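PDB 3DCF: transcriptional regulator of the TetR/AcrR family from Thermobifida fusca YX, which probably binds operator DNA through a helix-turn-helix domain and acts as a transcriptional repressor. Local coordinates for residues R93-A98 and T152-R157; E106-L111 and Q156-E161; E114-I119 and G182-T187. One frame throughout, in Å; residues are numbered along the deposited sequence.

Contact 1: R93-A98 and T152-R157; sequences RFHAIA and TEIMQR
I154 reaches between F94, H95 and A98 where helix 138-164 lies beside the end of helix 75-98 in the all-helical core of this TetR-family regulator. The two segments run nearly parallel, 14° apart, with axes 10.8 Å from each other at closest approach. On the buried side the fit is apolar. I154 has CG1 anti to its carbonyl carbon (chi1 -67°), which sends CD1 out toward helix 75-98. That methyl meets the rim of the F94 ring near the ring plane, 3.9 Å from CD2. M155, a selenomethionine bent at its last torsion, crosses F94 at about a right angle and brings CE to within 3.9 Å of CZ. Further inward, M155 rests on I108 and L111 of helix 104-121. L111 also packs on F94 and Y151 meets F94 edge to face, so the phenyl ring lies between helix 138-164 and helix 104-121. A98 CB comes up to the CG2 branch of I154, though their modelled separation is doubtfully short. The outer side is looser and turned to solvent. There the exposed H95 takes the CD1 methyl of I154 over one ring face, a CH-pi contact 3.5 Å from the H95 centroid. Its ND1 is bonded back to L91 O, which probably limits the rotation of the imidazole. The closest approach of the imidazole is H95 NE2 to I154 CD1, 3.4 Å.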
loop_
_atom_site.group_PDB
_atom_site.type_symbol
_atom_site.label_atom_id
_atom_site.label_comp_id
_atom_site.label_asym_id
_atom_site.label_seq_id
_atom_site.Cartn_x
_atom_site.Cartn_y
_atom_site.Cartn_z
ATOM N N ARG A 93 16.696 -8.353 12.844
ATOM C CA ARG A 93 17.575 -8.083 11.695
ATOM C C ARG A 93 17.582 -6.602 11.316
ATOM O O ARG A 93 18.577 -6.111 10.800
ATOM C CB ARG A 93 17.187 -8.928 10.482
ATOM C CG ARG A 93 17.373 -10.424 10.725
ATOM C CD ARG A 93 17.276 -11.242 9.453
ATOM N NE ARG A 93 16.019 -11.030 8.726
ATOM C CZ ARG A 93 14.843 -11.623 8.972
ATOM N NH1 ARG A 93 14.683 -12.498 9.969
ATOM N NH2 ARG A 93 13.785 -11.304 8.209
ATOM N N PHE A 94 16.478 -5.901 11.601
ATOM C CA PHE A 94 16.345 -4.457 11.352
ATOM C C PHE A 94 17.189 -3.656 12.377
ATOM O O PHE A 94 17.981 -2.780 11.982
ATOM C CB PHE A 94 14.860 -4.047 11.405
ATOM C CG PHE A 94 14.513 -2.884 10.528
ATOM C CD1 PHE A 94 14.389 -3.068 9.149
ATOM C CD2 PHE A 94 14.270 -1.617 11.067
ATOM C CE1 PHE A 94 14.044 -2.003 8.299
ATOM C CE2 PHE A 94 13.926 -0.530 10.221
ATOM C CZ PHE A 94 13.811 -0.732 8.832
ATOM N N HIS A 95 17.023 -3.965 13.673
ATOM C CA HIS A 95 17.803 -3.323 14.774
ATOM C C HIS A 95 19.323 -3.469 14.622
ATOM O O HIS A 95 20.054 -2.488 14.822
ATOM C CB HIS A 95 17.412 -3.860 16.172
ATOM C CG HIS A 95 16.267 -3.140 16.815
ATOM N ND1 HIS A 95 14.995 -3.671 16.901
ATOM C CD2 HIS A 95 16.213 -1.931 17.429
ATOM C CE1 HIS A 95 14.206 -2.816 17.529
ATOM N NE2 HIS A 95 14.919 -1.751 17.857
ATOM N N ALA A 96 19.765 -4.694 14.294
ATOM C CA ALA A 96 21.185 -5.041 14.091
ATOM C C ALA A 96 21.867 -4.145 13.043
ATOM O O ALA A 96 22.960 -3.634 13.290
ATOM C CB ALA A 96 21.326 -6.516 13.703
ATOM N N ILE A 97 21.193 -3.941 11.907
ATOM C CA ILE A 97 21.672 -3.074 10.810
ATOM C C ILE A 97 21.681 -1.602 11.236
ATOM O O ILE A 97 22.668 -0.911 11.000
ATOM C CB ILE A 97 20.812 -3.229 9.514
ATOM C CG1 ILE A 97 20.934 -4.648 8.942
ATOM C CG2 ILE A 97 21.251 -2.243 8.438
ATOM C CD1 ILE A 97 19.919 -4.970 7.840
ATOM N N ALA A 98 20.586 -1.137 11.846
ATOM C CA ALA A 98 20.487 0.245 12.350
ATOM C C ALA A 98 21.459 0.557 13.523
ATOM O O ALA A 98 21.913 1.690 13.641
ATOM C CB ALA A 98 19.062 0.566 12.746
ATOM N N THR A 152 9.380 2.218 12.057
ATOM C CA THR A 152 9.292 3.618 11.640
ATOM C C THR A 152 10.232 4.511 12.448
ATOM O O THR A 152 10.975 5.300 11.872
ATOM C CB THR A 152 7.822 4.166 11.754
ATOM O OG1 THR A 152 6.901 3.217 11.209
ATOM C CG2 THR A 152 7.657 5.483 11.010
ATOM N N GLU A 153 10.214 4.351 13.770
ATOM C CA GLU A 153 11.039 5.169 14.674
ATOM C C GLU A 153 12.551 4.970 14.511
ATOM O O GLU A 153 13.291 5.955 14.584
ATOM C CB GLU A 153 10.561 5.035 16.133
ATOM C CG GLU A 153 9.193 5.748 16.336
ATOM C CD GLU A 153 8.443 5.376 17.622
ATOM O OE1 GLU A 153 9.038 4.760 18.535
ATOM O OE2 GLU A 153 7.233 5.696 17.714
ATOM N N ILE A 154 12.987 3.724 14.256
ATOM C CA ILE A 154 14.408 3.401 13.977
ATOM C C ILE A 154 14.879 4.160 12.726
ATOM O O ILE A 154 15.937 4.792 12.738
ATOM C CB ILE A 154 14.663 1.867 13.762
ATOM C CG1 ILE A 154 14.436 1.060 15.048
ATOM C CG2 ILE A 154 16.098 1.610 13.318
ATOM C CD1 ILE A 154 14.314 -0.437 14.814
HETATM N N MSE A 155 14.074 4.096 11.666
HETATM C CA MSE A 155 14.378 4.799 10.430
HETATM C C MSE A 155 14.193 6.326 10.527
HETATM O O MSE A 155 14.940 7.056 9.873
HETATM C CB MSE A 155 13.591 4.203 9.268
HETATM C CG MSE A 155 13.882 4.881 7.951
HETATM SE SE MSE A 155 13.598 3.767 6.419
HETATM C CE MSE A 155 14.982 2.400 6.784
ATOM N N GLN A 156 13.209 6.798 11.308
ATOM C CA GLN A 156 12.977 8.256 11.500
ATOM C C GLN A 156 14.203 8.956 12.066
ATOM O O GLN A 156 14.653 9.963 11.498
ATOM C CB GLN A 156 11.784 8.571 12.417
ATOM C CG GLN A 156 10.443 8.615 11.717
ATOM C CD GLN A 156 9.283 8.943 12.660
ATOM O OE1 GLN A 156 9.471 9.199 13.858
ATOM N NE2 GLN A 156 8.072 8.934 12.114
ATOM N N ARG A 157 14.715 8.423 13.180
ATOM C CA ARG A 157 15.918 8.969 13.846
ATOM C C ARG A 157 17.140 8.949 12.920
ATOM O O ARG A 157 17.899 9.923 12.866
ATOM C CB ARG A 157 16.238 8.202 15.138
ATOM C CG ARG A 157 15.173 8.349 16.231
ATOM C CD ARG A 157 15.616 7.710 17.563
ATOM N NE ARG A 157 15.778 6.249 17.489
ATOM C CZ ARG A 157 14.831 5.329 17.727
ATOM N NH1 ARG A 157 13.577 5.661 18.070
ATOM N NH2 ARG A 157 15.147 4.036 17.613
#

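Contact 2: E106-L111 and Q156-E161; sequences ERIHAL and QRLYAE
L158 reaches R107 and L111 through a first torsion off the staggered positions (chi1 -142°), while R107 bends at chi2 and again at chi3 (69°) to lay its guanidinium across the leucine. They meet in an antiparallel helix pair of the TetR C-terminal core, helix 104-121 against helix 138-164, inclined at 144° with axes 10.1 Å apart. The two methyls of L158 divide the work. CD1 lies over one face of the R107 guanidinium, 3.7 Å from CZ. CD2 fits beside the R107 stem and against L111 CD1, at 3.6 Å. The guanidinium nitrogens find acceptors outside the two segments: NH2 bonds to A98 O and NH1 to G102 O, tying R107 to the end of helix 75-98 and to the link that follows it. E161 OE1 stands 4.5 Å from R107 NH2, beyond a salt bridge, so any attraction is probably weak. On the side toward the second subunit, I108 packs more loosely toward L158 and Y159. Y214 of the second subunit lies on I108 and L209 of that subunit on Y159, whose OH is bonded to L169 O. The tyrosine offers its ring edge to I108, whose CD1 lies 4.5 Å from Y159 CD2.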
loop_
_atom_site.group_PDB
_atom_site.type_symbol
_atom_site.label_atom_id
_atom_site.label_comp_id
_atom_site.label_asym_id
_atom_site.label_seq_id
_atom_site.Cartn_x
_atom_site.Cartn_y
_atom_site.Cartn_z
ATOM N N GLU A 106 24.089 5.015 4.487
ATOM C CA GLU A 106 24.493 3.626 4.151
ATOM C C GLU A 106 23.587 2.615 4.866
ATOM O O GLU A 106 23.163 1.622 4.254
ATOM C CB GLU A 106 25.973 3.377 4.497
ATOM C CG GLU A 106 26.930 4.101 3.538
ATOM C CD GLU A 106 28.392 4.168 3.989
ATOM O OE1 GLU A 106 28.713 3.959 5.191
ATOM O OE2 GLU A 106 29.229 4.482 3.115
ATOM N N ARG A 107 23.319 2.880 6.153
ATOM C CA ARG A 107 22.389 2.087 6.980
ATOM C C ARG A 107 20.948 2.163 6.441
ATOM O O ARG A 107 20.275 1.134 6.377
ATOM C CB ARG A 107 22.482 2.488 8.468
ATOM C CG ARG A 107 23.737 1.907 9.169
ATOM C CD ARG A 107 24.433 2.875 10.141
ATOM N NE ARG A 107 23.719 3.199 11.374
ATOM C CZ ARG A 107 23.946 4.286 12.137
ATOM N NH1 ARG A 107 24.838 5.230 11.808
ATOM N NH2 ARG A 107 23.240 4.464 13.251
ATOM N N ILE A 108 20.499 3.361 6.041
ATOM C CA ILE A 108 19.180 3.550 5.402
ATOM C C ILE A 108 19.071 2.613 4.193
ATOM O O ILE A 108 18.093 1.862 4.079
ATOM C CB ILE A 108 18.934 5.033 4.971
ATOM C CG1 ILE A 108 18.505 5.894 6.169
ATOM C CG2 ILE A 108 17.860 5.138 3.883
ATOM C CD1 ILE A 108 17.073 5.717 6.601
ATOM N N HIS A 109 20.088 2.634 3.327
ATOM C CA HIS A 109 20.111 1.778 2.140
ATOM C C HIS A 109 20.044 0.287 2.494
ATOM O O HIS A 109 19.219 -0.450 1.917
ATOM C CB HIS A 109 21.329 2.077 1.265
ATOM C CG HIS A 109 21.479 1.141 0.105
ATOM N ND1 HIS A 109 20.767 1.284 -1.069
ATOM C CD2 HIS A 109 22.252 0.035 -0.051
ATOM C CE1 HIS A 109 21.095 0.306 -1.901
ATOM N NE2 HIS A 109 21.996 -0.462 -1.309
ATOM N N ALA A 110 20.902 -0.139 3.426
ATOM C CA ALA A 110 20.935 -1.540 3.890
ATOM C C ALA A 110 19.585 -1.982 4.468
ATOM O O ALA A 110 19.164 -3.107 4.225
ATOM C CB ALA A 110 22.038 -1.738 4.932
ATOM N N LEU A 111 18.929 -1.101 5.228
ATOM C CA LEU A 111 17.593 -1.375 5.811
ATOM C C LEU A 111 16.508 -1.608 4.743
ATOM O O LEU A 111 15.677 -2.505 4.910
ATOM C CB LEU A 111 17.145 -0.243 6.763
ATOM C CG LEU A 111 17.872 -0.071 8.106
ATOM C CD1 LEU A 111 17.496 1.281 8.750
ATOM C CD2 LEU A 111 17.581 -1.242 9.036
ATOM N N GLN A 156 13.209 6.798 11.308
ATOM C CA GLN A 156 12.977 8.256 11.500
ATOM C C GLN A 156 14.203 8.956 12.066
ATOM O O GLN A 156 14.653 9.963 11.498
ATOM C CB GLN A 156 11.784 8.571 12.417
ATOM C CG GLN A 156 10.443 8.615 11.717
ATOM C CD GLN A 156 9.283 8.943 12.660
ATOM O OE1 GLN A 156 9.471 9.199 13.858
ATOM N NE2 GLN A 156 8.072 8.934 12.114
ATOM N N ARG A 157 14.715 8.423 13.180
ATOM C CA ARG A 157 15.918 8.969 13.846
ATOM C C ARG A 157 17.140 8.949 12.920
ATOM O O ARG A 157 17.899 9.923 12.866
ATOM C CB ARG A 157 16.238 8.202 15.138
ATOM C CG ARG A 157 15.173 8.349 16.231
ATOM C CD ARG A 157 15.616 7.710 17.563
ATOM N NE ARG A 157 15.778 6.249 17.489
ATOM C CZ ARG A 157 14.831 5.329 17.727
ATOM N NH1 ARG A 157 13.577 5.661 18.070
ATOM N NH2 ARG A 157 15.147 4.036 17.613
ATOM N N LEU A 158 17.262 7.860 12.159
ATOM C CA LEU A 158 18.368 7.631 11.222
ATOM C C LEU A 158 18.308 8.594 10.006
ATOM O O LEU A 158 19.362 9.000 9.493
ATOM C CB LEU A 158 18.381 6.146 10.780
ATOM C CG LEU A 158 19.695 5.420 10.589
ATOM C CD1 LEU A 158 20.454 5.405 11.919
ATOM C CD2 LEU A 158 19.428 3.981 10.112
ATOM N N TYR A 159 17.097 8.947 9.544
ATOM C CA TYR A 159 16.927 9.900 8.425
ATOM C C TYR A 159 17.266 11.346 8.878
ATOM O O TYR A 159 17.834 12.111 8.089
ATOM C CB TYR A 159 15.526 9.812 7.780
ATOM C CG TYR A 159 15.461 10.481 6.418
ATOM C CD1 TYR A 159 15.206 11.859 6.293
ATOM C CD2 TYR A 159 15.666 9.749 5.248
ATOM C CE1 TYR A 159 15.161 12.488 5.032
ATOM C CE2 TYR A 159 15.621 10.372 3.975
ATOM C CZ TYR A 159 15.370 11.744 3.878
ATOM O OH TYR A 159 15.324 12.369 2.641
ATOM N N ALA A 160 16.924 11.696 10.126
ATOM C CA ALA A 160 17.252 13.009 10.734
ATOM C C ALA A 160 18.761 13.259 10.878
ATOM O O ALA A 160 19.217 14.387 10.655
ATOM C CB ALA A 160 16.591 13.158 12.090
ATOM N N GLU A 161 19.514 12.223 11.279
ATOM C CA GLU A 161 20.987 12.301 11.404
ATOM C C GLU A 161 21.674 12.535 10.050
ATOM O O GLU A 161 22.570 13.374 9.949
ATOM C CB GLU A 161 21.562 11.025 12.014
ATOM C CG GLU A 161 21.197 10.733 13.458
ATOM C CD GLU A 161 21.668 9.340 13.879
ATOM O OE1 GLU A 161 22.793 8.937 13.486
ATOM O OE2 GLU A 161 20.911 8.641 14.594
#

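Contact 3: E114-I119 and G182-T187; sequences EHTRTI and GAAIWT
A184 puts its CB against H115 and T116, bringing helices 104-121 and 173-185 close in the buried centre of the TetR-type C-terminal domain; the CA atoms of T116 and A184 are 5.3 Å apart. That methyl lies at the edge of the H115 ring, 3.8 Å from CD2, and 3.4 Å from T116 OG1. I185 meets the same ring edge, its CG1 3.5 Å from H115 NE2. One turn on, I119 brings CG2 to T187 OG1 at 3.3 Å, while its CG1 lies over one face of the H115 ring.

The next shell sets these groups. T187 OG1 sits between its backbone N and carbonyl carbon (chi1 57°) and donates to A184 O over 2.7 Å, with a C=O...OG1 angle of 166°. An alanine here would remove the hydroxyl and would probably leave A184 O without this bond and a gap beside I119 CG2. T116 OG1 is bonded to L112 O, and Y151 meets H115 edge to face. Farther out, Y130 of the second subunit meets W186 edge to face, and W186 of that subunit packs on I185, so the contact backs onto the dimer interface.

Both threonine hydroxyls spend a hydrogen bond on a carbonyl of their own helical region, and their oxygens then lie against methyl groups across the contact, so polar atoms can be buried there.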
loop_
_atom_site.group_PDB
_atom_site.type_symbol
_atom_site.label_atom_id
_atom_site.label_comp_id
_atom_site.label_asym_id
_atom_site.label_seq_id
_atom_site.Cartn_x
_atom_site.Cartn_y
_atom_site.Cartn_z
ATOM N N GLU A 114 17.059 -5.039 2.916
ATOM C CA GLU A 114 16.622 -6.054 3.887
ATOM C C GLU A 114 15.094 -6.116 4.004
ATOM O O GLU A 114 14.533 -7.201 3.987
ATOM C CB GLU A 114 17.249 -5.763 5.271
ATOM C CG GLU A 114 16.792 -6.655 6.437
ATOM C CD GLU A 114 16.873 -8.139 6.118
ATOM O OE1 GLU A 114 17.925 -8.613 5.653
ATOM O OE2 GLU A 114 15.866 -8.831 6.321
ATOM N N HIS A 115 14.459 -4.947 4.127
ATOM C CA HIS A 115 12.997 -4.836 4.274
ATOM C C HIS A 115 12.241 -5.387 3.059
ATOM O O HIS A 115 11.310 -6.181 3.222
ATOM C CB HIS A 115 12.583 -3.386 4.581
ATOM C CG HIS A 115 11.127 -3.220 4.882
ATOM N ND1 HIS A 115 10.545 -3.699 6.039
ATOM C CD2 HIS A 115 10.137 -2.612 4.188
ATOM C CE1 HIS A 115 9.256 -3.409 6.035
ATOM N NE2 HIS A 115 8.982 -2.750 4.923
ATOM N N THR A 116 12.685 -5.005 1.863
ATOM C CA THR A 116 12.093 -5.471 0.595
ATOM C C THR A 116 12.295 -6.973 0.387
ATOM O O THR A 116 11.363 -7.655 -0.044
ATOM C CB THR A 116 12.655 -4.698 -0.611
ATOM O OG1 THR A 116 12.699 -3.301 -0.301
ATOM C CG2 THR A 116 11.783 -4.919 -1.849
ATOM N N ARG A 117 13.509 -7.473 0.675
ATOM C CA ARG A 117 13.817 -8.928 0.646
ATOM C C ARG A 117 12.848 -9.698 1.545
ATOM O O ARG A 117 12.323 -10.733 1.140
ATOM C CB ARG A 117 15.261 -9.252 1.105
ATOM C CG ARG A 117 16.364 -9.171 0.042
ATOM C CD ARG A 117 17.694 -9.794 0.566
ATOM N NE ARG A 117 18.313 -9.028 1.665
ATOM C CZ ARG A 117 19.333 -9.430 2.453
ATOM N NH1 ARG A 117 19.893 -10.644 2.333
ATOM N NH2 ARG A 117 19.788 -8.607 3.405
ATOM N N THR A 118 12.630 -9.182 2.757
ATOM C CA THR A 118 11.710 -9.796 3.718
ATOM C C THR A 118 10.268 -9.785 3.211
ATOM O O THR A 118 9.546 -10.757 3.457
ATOM C CB THR A 118 11.782 -9.119 5.108
ATOM O OG1 THR A 118 13.150 -9.048 5.517
ATOM C CG2 THR A 118 10.968 -9.889 6.165
ATOM N N ILE A 119 9.858 -8.707 2.517
ATOM C CA ILE A 119 8.495 -8.611 1.938
ATOM C C ILE A 119 8.274 -9.699 0.863
ATOM O O ILE A 119 7.305 -10.474 0.955
ATOM C CB ILE A 119 8.156 -7.200 1.314
ATOM C CG1 ILE A 119 8.207 -6.051 2.339
ATOM C CG2 ILE A 119 6.770 -7.201 0.680
ATOM C CD1 ILE A 119 7.312 -6.197 3.535
ATOM N N GLY A 182 6.864 2.513 2.393
ATOM C CA GLY A 182 5.641 2.354 1.594
ATOM C C GLY A 182 5.899 1.817 0.193
ATOM O O GLY A 182 5.159 0.944 -0.278
ATOM N N ALA A 183 6.944 2.347 -0.462
ATOM C CA ALA A 183 7.375 1.899 -1.808
ATOM C C ALA A 183 7.828 0.431 -1.791
ATOM O O ALA A 183 7.549 -0.309 -2.728
ATOM C CB ALA A 183 8.501 2.801 -2.369
ATOM N N ALA A 184 8.524 0.030 -0.722
ATOM C CA ALA A 184 8.976 -1.359 -0.526
ATOM C C ALA A 184 7.802 -2.312 -0.254
ATOM O O ALA A 184 7.732 -3.385 -0.847
ATOM C CB ALA A 184 9.985 -1.437 0.623
ATOM N N ILE A 185 6.889 -1.897 0.631
ATOM C CA ILE A 185 5.706 -2.691 1.027
ATOM C C ILE A 185 4.727 -2.961 -0.135
ATOM O O ILE A 185 4.283 -4.088 -0.306
ATOM C CB ILE A 185 4.951 -2.019 2.228
ATOM C CG1 ILE A 185 5.824 -2.008 3.496
ATOM C CG2 ILE A 185 3.629 -2.754 2.542
ATOM C CD1 ILE A 185 5.382 -1.023 4.572
ATOM N N TRP A 186 4.451 -1.950 -0.958
ATOM C CA TRP A 186 3.480 -2.048 -2.097
ATOM C C TRP A 186 3.722 -3.211 -3.074
ATOM O O TRP A 186 2.801 -3.638 -3.781
ATOM C CB TRP A 186 3.425 -0.725 -2.865
ATOM C CG TRP A 186 2.226 -0.545 -3.745
ATOM C CD1 TRP A 186 2.199 -0.505 -5.112
ATOM C CD2 TRP A 186 0.873 -0.367 -3.309
ATOM N NE1 TRP A 186 0.908 -0.304 -5.554
ATOM C CE2 TRP A 186 0.073 -0.222 -4.473
ATOM C CE3 TRP A 186 0.253 -0.322 -2.041
ATOM C CZ2 TRP A 186 -1.321 -0.027 -4.413
ATOM C CZ3 TRP A 186 -1.148 -0.127 -1.976
ATOM C CH2 TRP A 186 -1.914 0.021 -3.163
ATOM N N THR A 187 4.963 -3.711 -3.110
ATOM C CA THR A 187 5.325 -4.916 -3.869
ATOM C C THR A 187 4.388 -6.111 -3.603
ATOM O O THR A 187 4.174 -6.905 -4.527
ATOM C CB THR A 187 6.770 -5.362 -3.576
ATOM O OG1 THR A 187 6.921 -5.581 -2.173
ATOM C CG2 THR A 187 7.796 -4.315 -4.027
#

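In the fold
From the N terminus the chain passes the predicted helix-turn-helix, residues 53-72, and enters helix 75-98, whose far end contact 1 fastens to helix 138-164. Contact 2 starts later, on helix 104-121, but returns to the same part of helix 138-164 and shares Q156 and R157 with contact 1; the centres are about 7 Å apart. Contact 3 starts farther along helix 104-121 and closes only at 182-187, so its loop crosses both others. Helix 104-121 joins all three: R107 of contact 2 bonds back to segment 93-98 of contact 1, and E114 forms a salt bridge with R93 between contacts 1 and 3. Contacts 2 and 3 also touch the second subunit.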